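Local coordinates for tetratricopeptide TPR_2 repeat protein (Thermobaculum terrenum, PDB 5DJS) that combines tetratricopeptide repeats with a GT-B-type fold of glycosyltransferase family 41 and is modelled with uridine-5'-diphosphate, at residues A152-P157 with R517-T522. The protein carries 1 engineered substitution. Numbering follows the deposited sequence.
Sequences ATPVDP and RDACQT
A chi1 of -52° turns SG of C520 away from its own carbonyl carbon and over to the side of its amide N, where it lies against P157. SG lies beside the CA-CB edge of the ring, 3.6 Å from CA of P157 and 3.7 Å from its CB. CB of C520 lies alongside the same proline, 3.9 Å from P157 CB, and the CA atoms of P157 and C520, 5.1 Å apart, are the nearest CA pair across the two segments. One residue back on the helix, A519 is met by P154. CG of its ring rests on the methyl group of A519, with P154 CG and A519 CB 3.6 Å apart, while CD of P154 sits 3.5 Å from the carbonyl oxygen O of A519. The contact thus consists of two prolines of an irregular segment laid against two consecutive helix residues, joined by van der Waals packing. Beyond A519 and C520 the helix runs out: the OG1 of T522 donates a hydrogen bond to O of D518, 3.1 Å long and close to straight on the carbonyl (C=O...donor angle 164°). P154 also touches P262, and T153 packs on A523. Helix 479-521 follows the second parallel sheet in the chain, and its last turn here reaches the loop leading into strand 163-169 of the first: a C-terminal helix crossing back to the N-terminal domain, as is characteristic of GT-B folds.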
loop_
_atom_site.group_PDB
_atom_site.type_symbol
_atom_site.label_atom_id
_atom_site.label_comp_id
_atom_site.label_asym_id
_atom_site.label_seq_id
_atom_site.Cartn_x
_atom_site.Cartn_y
_atom_site.Cartn_z
ATOM N N ALA A 152 10.787 13.548 -25.461
ATOM C CA ALA A 152 11.277 13.241 -26.802
ATOM C C ALA A 152 10.222 12.394 -27.507
ATOM O O ALA A 152 9.363 11.803 -26.841
ATOM C CB ALA A 152 12.598 12.485 -26.723
ATOM N N THR A 153 10.292 12.326 -28.841
ATOM C CA THR A 153 9.378 11.463 -29.617
ATOM C C THR A 153 9.889 10.012 -29.523
ATOM O O THR A 153 11.100 9.785 -29.522
ATOM C CB THR A 153 9.200 11.888 -31.100
ATOM O OG1 THR A 153 10.369 11.567 -31.858
ATOM C CG2 THR A 153 8.892 13.392 -31.222
ATOM N N PRO A 154 8.972 9.034 -29.398
ATOM C CA PRO A 154 9.393 7.640 -29.222
ATOM C C PRO A 154 10.226 7.064 -30.363
ATOM O O PRO A 154 10.061 7.455 -31.514
ATOM C CB PRO A 154 8.063 6.887 -29.142
ATOM C CG PRO A 154 7.117 7.871 -28.572
ATOM C CD PRO A 154 7.545 9.217 -29.066
ATOM N N VAL A 155 11.077 6.107 -30.024
ATOM C CA VAL A 155 11.899 5.399 -30.996
ATOM C C VAL A 155 11.056 4.321 -31.690
ATOM O O VAL A 155 10.340 3.579 -31.018
ATOM C CB VAL A 155 13.091 4.710 -30.303
ATOM C CG1 VAL A 155 13.928 3.960 -31.323
ATOM C CG2 VAL A 155 13.954 5.719 -29.560
ATOM N N ASP A 156 11.192 4.202 -33.014
ATOM C CA ASP A 156 10.299 3.368 -33.835
ATOM C C ASP A 156 8.845 3.707 -33.476
ATOM O O ASP A 156 8.134 2.871 -32.912
ATOM C CB ASP A 156 10.622 1.856 -33.663
ATOM C CG ASP A 156 9.883 0.943 -34.680
ATOM O OD1 ASP A 156 9.192 1.445 -35.615
ATOM O OD2 ASP A 156 10.015 -0.300 -34.537
ATOM N N PRO A 157 8.406 4.944 -33.780
ATOM C CA PRO A 157 7.045 5.352 -33.412
ATOM C C PRO A 157 5.983 4.773 -34.350
ATOM O O PRO A 157 5.291 5.501 -35.062
ATOM C CB PRO A 157 7.109 6.885 -33.475
ATOM C CG PRO A 157 8.150 7.167 -34.504
ATOM C CD PRO A 157 9.142 6.031 -34.457
ATOM N N ARG A 517 -0.169 5.419 -28.940
ATOM C CA ARG A 517 -0.633 6.137 -30.129
ATOM C C ARG A 517 -0.386 7.631 -29.953
ATOM O O ARG A 517 0.232 8.246 -30.810
ATOM C CB ARG A 517 -2.120 5.866 -30.454
ATOM C CG ARG A 517 -2.722 6.870 -31.454
ATOM C CD ARG A 517 -3.994 6.411 -32.160
ATOM N NE ARG A 517 -4.968 5.782 -31.262
ATOM C CZ ARG A 517 -5.162 4.466 -31.110
ATOM N NH1 ARG A 517 -4.454 3.559 -31.794
ATOM N NH2 ARG A 517 -6.085 4.045 -30.247
ATOM N N ASP A 518 -0.855 8.189 -28.837
ATOM C CA ASP A 518 -0.718 9.630 -28.540
ATOM C C ASP A 518 0.732 10.129 -28.462
ATOM O O ASP A 518 0.998 11.285 -28.786
ATOM C CB ASP A 518 -1.461 10.003 -27.244
ATOM C CG ASP A 518 -2.980 9.995 -27.404
ATOM O OD1 ASP A 518 -3.510 9.291 -28.292
ATOM O OD2 ASP A 518 -3.652 10.694 -26.622
ATOM N N ALA A 519 1.654 9.268 -28.034
ATOM C CA ALA A 519 3.080 9.611 -28.003
ATOM C C ALA A 519 3.663 9.722 -29.418
ATOM O O ALA A 519 4.400 10.665 -29.715
ATOM C CB ALA A 519 3.858 8.590 -27.182
ATOM N N CYS A 520 3.320 8.761 -30.279
ATOM C CA CYS A 520 3.705 8.790 -31.699
ATOM C C CYS A 520 2.994 9.918 -32.458
ATOM O O CYS A 520 3.645 10.759 -33.069
ATOM C CB CYS A 520 3.405 7.440 -32.365
ATOM S SG CYS A 520 4.087 6.010 -31.489
ATOM N N GLN A 521 1.662 9.921 -32.389
ATOM C CA GLN A 521 0.782 10.952 -32.991
ATOM C C GLN A 521 1.338 12.383 -32.951
ATOM O O GLN A 521 1.559 12.979 -34.007
ATOM C CB GLN A 521 -0.622 10.880 -32.329
ATOM C CG GLN A 521 -1.561 12.089 -32.445
ATOM C CD GLN A 521 -1.707 12.665 -33.852
ATOM O OE1 GLN A 521 -1.790 13.884 -34.015
ATOM N NE2 GLN A 521 -1.739 11.804 -34.868
ATOM N N THR A 522 1.572 12.915 -31.750
ATOM C CA THR A 522 1.954 14.334 -31.580
ATOM C C THR A 522 3.388 14.691 -32.029
ATOM O O THR A 522 3.767 15.865 -31.986
ATOM C CB THR A 522 1.711 14.838 -30.131
ATOM O OG1 THR A 522 2.403 13.998 -29.196
ATOM C CG2 THR A 522 0.206 14.863 -29.809
#